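CT263 (Chlamydia trachomatis, PDB 4QAS) probably acts as an MTAN-type nucleosidase that hydrolyses the N-glycosidic bond of a futalosine-type intermediate in menaquinone synthesis. Local coordinates at residues A[183-186]-A[187-191]; A[12-15]-A[16-20]; A[147-150]-A[151-154]; A[67-70]-A[71-74]. The protein carries 1 engineered substitution. One frame throughout, in Å; residues are numbered along the deposited sequence.

Along the chain the four contacts run in the order interaction 2, interaction 4, interaction 3, interaction 1, and they are arranged about one mixed sheet. Interaction 2 leaves strand 7-13 for helix 16-25. Interaction 4 enters strand 71-80, the neighbour of strand 7-13 in the sheet, and the two are joined by the hydrogen bond from I12 N to I73 O. Helix 144-153 packs on W72, and the centres of interactions 3 and 4 are about 9 Å apart. Helix 180-197 meets helix 16-25, and the centres of interactions 1 and 2 are about 11 Å apart. Interactions 1 and 3 lie on opposite sides of the chain's centre, their centres about 23 Å apart, so helices cover the sheet from both sides, as in MTAN-type nucleosidases.

Interaction 1. Residues A[183-186]-A[187-191]; sequences LSQK and LAEAI
E189 folds back over the preceding turn of its helix and is received there by Q185 and K186, an example of how a single side chain can be fixed by residues three and four positions earlier. Its CB lies 3.6 Å from Q185 O, the same carbonyl oxygen that accepts the helical bond from E189 N at 2.9 Å. CG, anti to the carbonyl carbon of E189 (chi1 -68°), comes still nearer, 3.3 Å from Q185 O. From CG the chain runs extended, and CD lies near Q185 O with its two oxygens parting company. E189 OE2 accepts from Q185 NE2 at 3.1 Å in a fairly straight bond. The donor keeps the oxygen in its own amide plane but approaches the anti side of the carboxylate, 31° out of its plane, and the two flat groups stand nearly perpendicular. Such an i to i+4 glutamine-glutamate pair bridges successive turns of an alpha-helix, here helix 180-197, where Q185 also reaches the subunit interface: its NE2 gives a second bond to L25 O of the second subunit, while its OE1 accepts from R21 NE of its own chain. The other carboxylate oxygen, E189 OE1, takes a hydrogen bond from a water oxygen 2.6 Å away. That water accepts in turn from K186 NZ at 2.8 Å, the lysine having curled towards it through bends at chi2 and chi3. Direct approach stops at 4.5 Å between K186 NZ and E189 OE1, beyond a salt bridge, and the water spans the gap.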
# COMPACT_ATOMS: atom_id res chain seq x y z
N LEU A 183 -5.53 -1.25 -12.57
CA LEU A 183 -6.08 -2.50 -12.07
C LEU A 183 -5.14 -3.13 -11.05
O LEU A 183 -5.58 -3.61 -10.00
CB LEU A 183 -6.36 -3.43 -13.25
CG LEU A 183 -7.51 -2.99 -14.16
CD1 LEU A 183 -7.36 -3.72 -15.50
CD2 LEU A 183 -8.80 -3.29 -13.46
N SER A 184 -3.85 -3.17 -11.35
CA SER A 184 -2.87 -3.72 -10.42
C SER A 184 -2.84 -2.92 -9.12
O SER A 184 -2.68 -3.49 -8.04
CB SER A 184 -1.53 -3.71 -11.12
OG SER A 184 -0.48 -4.26 -10.32
N GLN A 185 -3.01 -1.60 -9.22
CA GLN A 185 -3.04 -0.75 -8.04
C GLN A 185 -4.23 -1.10 -7.15
O GLN A 185 -4.09 -1.10 -5.92
CB GLN A 185 -3.04 0.72 -8.46
CG GLN A 185 -3.02 1.67 -7.31
CD GLN A 185 -1.72 1.64 -6.55
OE1 GLN A 185 -0.67 1.26 -7.09
NE2 GLN A 185 -1.75 2.07 -5.29
N LYS A 186 -5.39 -1.39 -7.74
CA LYS A 186 -6.54 -1.82 -6.93
C LYS A 186 -6.21 -3.07 -6.13
O LYS A 186 -6.61 -3.20 -4.97
CB LYS A 186 -7.76 -2.08 -7.80
CG LYS A 186 -8.38 -0.86 -8.44
CD LYS A 186 -8.95 0.13 -7.43
CE LYS A 186 -10.18 -0.40 -6.72
NZ LYS A 186 -10.75 0.63 -5.79
N LEU A 187 -5.54 -4.02 -6.75
CA LEU A 187 -5.16 -5.23 -6.02
C LEU A 187 -4.25 -4.90 -4.84
O LEU A 187 -4.43 -5.43 -3.74
CB LEU A 187 -4.50 -6.23 -6.96
CG LEU A 187 -5.40 -6.73 -8.09
CD1 LEU A 187 -4.60 -7.62 -8.96
CD2 LEU A 187 -6.64 -7.42 -7.57
N ALA A 188 -3.27 -4.02 -5.04
CA ALA A 188 -2.34 -3.66 -3.97
C ALA A 188 -3.09 -3.01 -2.83
O ALA A 188 -2.81 -3.29 -1.65
CB ALA A 188 -1.26 -2.73 -4.52
N GLU A 189 -4.05 -2.14 -3.16
CA GLU A 189 -4.81 -1.45 -2.14
C GLU A 189 -5.66 -2.42 -1.33
O GLU A 189 -5.90 -2.19 -0.13
CB GLU A 189 -5.64 -0.35 -2.80
CG GLU A 189 -4.72 0.75 -3.32
CD GLU A 189 -5.41 1.78 -4.18
OE1 GLU A 189 -6.63 1.64 -4.44
OE2 GLU A 189 -4.71 2.72 -4.61
N ALA A 190 -6.13 -3.50 -1.94
CA ALA A 190 -6.90 -4.49 -1.20
C ALA A 190 -6.01 -5.42 -0.38
O ALA A 190 -6.44 -5.89 0.69
CB ALA A 190 -7.74 -5.30 -2.17
N ILE A 191 -4.80 -5.72 -0.86
CA ILE A 191 -3.90 -6.62 -0.14
C ILE A 191 -3.42 -5.99 1.16
O ILE A 191 -3.27 -6.67 2.19
CB ILE A 191 -2.75 -7.04 -1.06
CG1 ILE A 191 -3.29 -8.04 -2.10
CG2 ILE A 191 -1.59 -7.64 -0.24
CD1 ILE A 191 -2.37 -8.35 -3.22
O HOH W 1 -8.84 0.50 -3.73

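Interaction 2. Residues A[12-15]-A[16-20]; sequences IFAD and PAEAA
F13 and A19 make the dense half of this strand-to-helix turn. A19 CA stands 3.5 Å above the centre of the F13 ring, only 11° off its normal, a CH-pi contact over the face, and A19 CB rests 3.5 Å from F13 CD2 on the same side. F13 itself ends strand 7-13, and its side chain also touches V47 and I191, so this half faces the interior.

The polar half is held by two carboxylates. D15 occupies the N-cap of helix 16-25. With chi1 at 59° its CG lies between its own N and carbonyl carbon, which carries OD1 forward over the first turn to accept from E18 N at 3.0 Å. In that same turn the backbone bond from A19 N to D15 O is weak. E18 answers with an extended chain whose OE1 accepts from A14 N at 2.8 Å, one residue short of the D15 N that a capping box would use; D15 N is buried without a partner.

The looser side is a water bridge. D15 OD2 and E18 OE2 stay 4.5 Å apart, and one water donates to both, while E18 OE2 is also held from within by F77 N.

All four carboxylate oxygens are therefore engaged by N-H groups or by water, and the two acidic groups share a donor instead of meeting directly, an arrangement that fixes the orientation of E18 at the end of strand 7-13, beside strand 71-80.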
# COMPACT_ATOMS: atom_id res chain seq x y z
N ILE A 12 -0.28 -14.98 -4.80
CA ILE A 12 -0.15 -15.62 -6.10
C ILE A 12 -0.84 -14.73 -7.11
O ILE A 12 -2.04 -14.44 -6.99
CB ILE A 12 -0.75 -17.03 -6.12
CG1 ILE A 12 -0.11 -17.90 -5.05
CG2 ILE A 12 -0.55 -17.65 -7.48
CD1 ILE A 12 -0.84 -19.17 -4.79
N PHE A 13 -0.08 -14.31 -8.11
CA PHE A 13 -0.59 -13.55 -9.25
C PHE A 13 -0.40 -14.38 -10.51
O PHE A 13 0.52 -15.17 -10.62
CB PHE A 13 0.20 -12.25 -9.40
CG PHE A 13 0.04 -11.30 -8.26
CD1 PHE A 13 -1.00 -10.39 -8.23
CD2 PHE A 13 0.95 -11.31 -7.20
CE1 PHE A 13 -1.14 -9.51 -7.18
CE2 PHE A 13 0.80 -10.43 -6.15
CZ PHE A 13 -0.23 -9.55 -6.15
N ALA A 14 -1.30 -14.19 -11.47
CA ALA A 14 -1.23 -14.93 -12.71
C ALA A 14 -0.12 -14.43 -13.61
O ALA A 14 0.49 -15.22 -14.34
CB ALA A 14 -2.57 -14.88 -13.47
N ASP A 15 0.16 -13.13 -13.60
CA ASP A 15 1.13 -12.58 -14.53
C ASP A 15 1.77 -11.34 -13.92
O ASP A 15 1.34 -10.84 -12.87
CB ASP A 15 0.52 -12.30 -15.91
CG ASP A 15 -0.65 -11.33 -15.85
OD1 ASP A 15 -0.55 -10.29 -15.16
OD2 ASP A 15 -1.69 -11.60 -16.51
N PRO A 16 2.85 -10.84 -14.53
CA PRO A 16 3.55 -9.70 -13.93
C PRO A 16 2.73 -8.43 -13.84
O PRO A 16 2.92 -7.65 -12.88
CB PRO A 16 4.73 -9.48 -14.88
CG PRO A 16 5.00 -10.83 -15.44
CD PRO A 16 3.64 -11.44 -15.63
N ALA A 17 1.84 -8.17 -14.80
CA ALA A 17 1.03 -6.96 -14.74
C ALA A 17 0.15 -6.97 -13.51
O ALA A 17 -0.02 -5.93 -12.85
CB ALA A 17 0.18 -6.84 -16.01
N GLU A 18 -0.42 -8.11 -13.17
CA GLU A 18 -1.25 -8.15 -11.98
C GLU A 18 -0.42 -7.84 -10.75
O GLU A 18 -0.91 -7.16 -9.84
CB GLU A 18 -1.91 -9.52 -11.82
CG GLU A 18 -3.02 -9.87 -12.83
CD GLU A 18 -3.66 -11.23 -12.59
OE1 GLU A 18 -3.08 -12.07 -11.86
OE2 GLU A 18 -4.73 -11.52 -13.17
N ALA A 19 0.78 -8.40 -10.67
CA ALA A 19 1.62 -8.32 -9.48
C ALA A 19 2.28 -6.97 -9.28
O ALA A 19 2.70 -6.67 -8.15
CB ALA A 19 2.69 -9.40 -9.57
N ALA A 20 2.40 -6.16 -10.34
CA ALA A 20 3.37 -5.07 -10.33
C ALA A 20 3.19 -4.12 -9.14
O ALA A 20 4.17 -3.78 -8.46
CB ALA A 20 3.29 -4.31 -11.65
O HOH W 2 -4.42 -12.01 -15.83

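Interaction 3. Residues A[147-150]-A[151-154]; sequences IAKQ and ASLV
S152 sets its OG between its own backbone N and carbonyl carbon (chi1 80°), a rotation that aims the hydroxyl back along helix 144-153 at the carbonyl oxygen of K149. A second fold is made by Q150, whose chain bends at chi2 (-53°) to run beside L153, the two side chains pointing the same way.

The results are quite different in kind. S152 OG donates to K149 O in the carbonyl plane, on a lone pair; the modelled length of 2.5 Å is unusually short and is best taken with reserve. L153 uses methyl groups instead: CD1 lies 3.7 Å from Q150 NE2 and 3.8 Å from Q150 OE1, resting against the amide, while CD2 comes within 4.1 Å of K149 NZ. On the inner side I147 and A151 pack against W72 of strand 71-80.

Backbone bonding changes in this last turn of the helix. A151 N and S152 N bond four residues back, to I147 O and A148 O, whereas L153 N bonds three residues back, to Q150 O at 3.0 Å, from well above the carbonyl plane. Such a shift from i-4 to i-3 bonding marks a helix C-terminus.

S152 OG thus probably adds a side-chain donor to the K149 carbonyl as the helix runs out. The L153 methyls lie against an amide whose polar need is met from a loop, Q150 NE2 donating to L62 O.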
# COMPACT_ATOMS: atom_id res chain seq x y z
N ILE A 147 -5.64 -22.55 -8.70
CA ILE A 147 -4.93 -22.17 -7.48
C ILE A 147 -5.67 -22.70 -6.26
O ILE A 147 -5.05 -23.24 -5.34
CB ILE A 147 -4.75 -20.65 -7.42
CG1 ILE A 147 -3.85 -20.19 -8.57
CG2 ILE A 147 -4.17 -20.23 -6.07
CD1 ILE A 147 -3.88 -18.69 -8.83
N ALA A 148 -7.00 -22.52 -6.22
CA ALA A 148 -7.76 -23.00 -5.07
C ALA A 148 -7.63 -24.51 -4.91
O ALA A 148 -7.55 -25.03 -3.79
CB ALA A 148 -9.24 -22.65 -5.22
N LYS A 149 -7.64 -25.24 -6.03
CA LYS A 149 -7.51 -26.69 -5.94
C LYS A 149 -6.12 -27.09 -5.45
O LYS A 149 -5.99 -27.99 -4.62
CB LYS A 149 -7.81 -27.32 -7.29
CG LYS A 149 -7.70 -28.84 -7.32
CD LYS A 149 -8.72 -29.48 -6.38
CE LYS A 149 -8.74 -31.00 -6.51
NZ LYS A 149 -7.41 -31.60 -6.19
N GLN A 150 -5.08 -26.40 -5.92
CA GLN A 150 -3.73 -26.68 -5.41
C GLN A 150 -3.63 -26.36 -3.93
O GLN A 150 -2.98 -27.10 -3.18
CB GLN A 150 -2.67 -25.94 -6.22
CG GLN A 150 -2.56 -26.39 -7.68
CD GLN A 150 -2.38 -27.88 -7.81
OE1 GLN A 150 -3.34 -28.61 -8.04
NE2 GLN A 150 -1.15 -28.34 -7.65
N ALA A 151 -4.28 -25.29 -3.47
CA ALA A 151 -4.27 -24.97 -2.04
C ALA A 151 -4.88 -26.10 -1.22
O ALA A 151 -4.41 -26.40 -0.12
CB ALA A 151 -5.03 -23.66 -1.80
N SER A 152 -5.92 -26.74 -1.75
CA SER A 152 -6.55 -27.85 -1.03
C SER A 152 -5.57 -28.99 -0.78
O SER A 152 -5.74 -29.76 0.18
CB SER A 152 -7.77 -28.34 -1.80
OG SER A 152 -7.38 -29.19 -2.86
N LEU A 153 -4.53 -29.12 -1.60
CA LEU A 153 -3.59 -30.23 -1.47
C LEU A 153 -2.68 -30.08 -0.25
O LEU A 153 -2.20 -31.08 0.28
CB LEU A 153 -2.73 -30.36 -2.72
CG LEU A 153 -3.39 -30.79 -4.04
CD1 LEU A 153 -2.35 -30.84 -5.16
CD2 LEU A 153 -4.07 -32.14 -3.91
N VAL A 154 -2.42 -28.85 0.19
CA VAL A 154 -1.58 -28.59 1.36
C VAL A 154 -2.41 -28.11 2.54
O VAL A 154 -1.85 -27.63 3.53
CB VAL A 154 -0.42 -27.64 1.04
CG1 VAL A 154 0.64 -28.34 0.21
CG2 VAL A 154 -0.91 -26.41 0.33

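Interaction 4. Residues A[67-70]-A[71-74]; sequences SGYD and LWIN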
# COMPACT_ATOMS: atom_id res chain seq x y z
N SER A 67 4.46 -25.61 0.27
CA SER A 67 4.07 -26.04 1.60
C SER A 67 4.45 -24.97 2.63
O SER A 67 5.29 -24.10 2.38
CB SER A 67 4.77 -27.35 1.95
OG SER A 67 6.17 -27.17 1.90
N GLY A 68 3.76 -25.02 3.77
CA GLY A 68 4.19 -24.30 4.95
C GLY A 68 3.54 -22.96 5.18
O GLY A 68 3.78 -22.36 6.24
N TYR A 69 2.78 -22.43 4.23
CA TYR A 69 2.16 -21.14 4.45
C TYR A 69 0.92 -21.29 5.33
O TYR A 69 0.36 -22.37 5.48
CB TYR A 69 1.80 -20.49 3.11
CG TYR A 69 3.02 -20.11 2.31
CD1 TYR A 69 3.73 -18.95 2.59
CD2 TYR A 69 3.50 -20.94 1.30
CE1 TYR A 69 4.87 -18.61 1.86
CE2 TYR A 69 4.63 -20.60 0.57
CZ TYR A 69 5.31 -19.45 0.87
OH TYR A 69 6.44 -19.11 0.15
N ASP A 70 0.49 -20.17 5.91
CA ASP A 70 -0.74 -20.12 6.71
C ASP A 70 -1.94 -19.64 5.93
O ASP A 70 -3.07 -19.89 6.35
CB ASP A 70 -0.51 -19.17 7.88
CG ASP A 70 0.57 -19.69 8.80
OD1 ASP A 70 0.37 -20.75 9.40
OD2 ASP A 70 1.65 -19.07 8.91
N LEU A 71 -1.73 -18.98 4.81
CA LEU A 71 -2.80 -18.47 3.96
C LEU A 71 -2.20 -18.23 2.60
O LEU A 71 -1.06 -17.75 2.50
CB LEU A 71 -3.35 -17.15 4.51
CG LEU A 71 -4.45 -16.47 3.70
CD1 LEU A 71 -5.72 -17.32 3.57
CD2 LEU A 71 -4.81 -15.14 4.35
N TRP A 72 -2.96 -18.56 1.56
CA TRP A 72 -2.68 -18.10 0.21
C TRP A 72 -3.73 -17.06 -0.18
O TRP A 72 -4.92 -17.24 0.09
CB TRP A 72 -2.80 -19.24 -0.80
CG TRP A 72 -1.83 -20.38 -0.73
CD1 TRP A 72 -0.93 -20.65 0.26
CD2 TRP A 72 -1.70 -21.42 -1.69
NE1 TRP A 72 -0.23 -21.80 -0.05
CE2 TRP A 72 -0.69 -22.29 -1.24
CE3 TRP A 72 -2.34 -21.68 -2.91
CZ2 TRP A 72 -0.31 -23.42 -1.96
CZ3 TRP A 72 -1.96 -22.80 -3.63
CH2 TRP A 72 -0.96 -23.66 -3.15
N ILE A 73 -3.32 -16.01 -0.88
CA ILE A 73 -4.22 -15.07 -1.52
C ILE A 73 -3.88 -15.04 -3.00
O ILE A 73 -2.75 -14.68 -3.37
CB ILE A 73 -4.12 -13.66 -0.91
CG1 ILE A 73 -4.47 -13.70 0.57
CG2 ILE A 73 -5.05 -12.71 -1.67
CD1 ILE A 73 -4.35 -12.36 1.27
N ASN A 74 -4.85 -15.40 -3.83
CA ASN A 74 -4.73 -15.19 -5.27
C ASN A 74 -5.38 -13.86 -5.58
O ASN A 74 -6.58 -13.69 -5.37
CB ASN A 74 -5.45 -16.32 -6.00
CG ASN A 74 -5.58 -16.07 -7.47
OD1 ASN A 74 -6.63 -16.42 -8.07
ND2 ASN A 74 -4.56 -15.51 -8.10
O HOH W 3 1.32 -23.62 1.81
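Y69 and W72, three residues apart, meet where a loop enters strand 71-80, and carbon contact comes first. Y69 CB sits at the edge of the indole, in its plane, 3.9 Å from W72 CD1 and 4.0 Å from W72 NE1. The phenol then climbs away from the indole: CG of Y69 is anti to its carbonyl carbon (chi1 -67°), and beyond CD2, 4.1 Å from W72 NE1, the ring moves off.

As an aromatic pair the two are oblique. The centroids of the phenol and the five-membered ring are 5.9 Å apart, with planes at 78°, so CB, more than the phenol ring, does the touching.

Hydrogen bonding across the contact is indirect. One water accepts from Y69 N at 3.1 Å and from W72 NE1 at 3.0 Å, joining a loop amide to the indole, and it lies at the edge of the phenol in that ring's plane. A single oxygen thus satisfies two N-H groups and links the indole to the loop backbone.

Polar ends of the loop side chains are secured by strands 43-49 and 7-13: Y69 OH bonds to D46 OD2, and D70 OD2 accepts from K8 N. The indole reaches L10 on the sheet and P65 and P66 in the preceding loop.

The whole is a loop-to-strand entry in which a buried tryptophan sits between the sheet and helix 144-153, in strand 71-80, which lies between its parallel neighbours 7-13 and 158-167 in the central sheet of an MTAN-like alpha/beta fold.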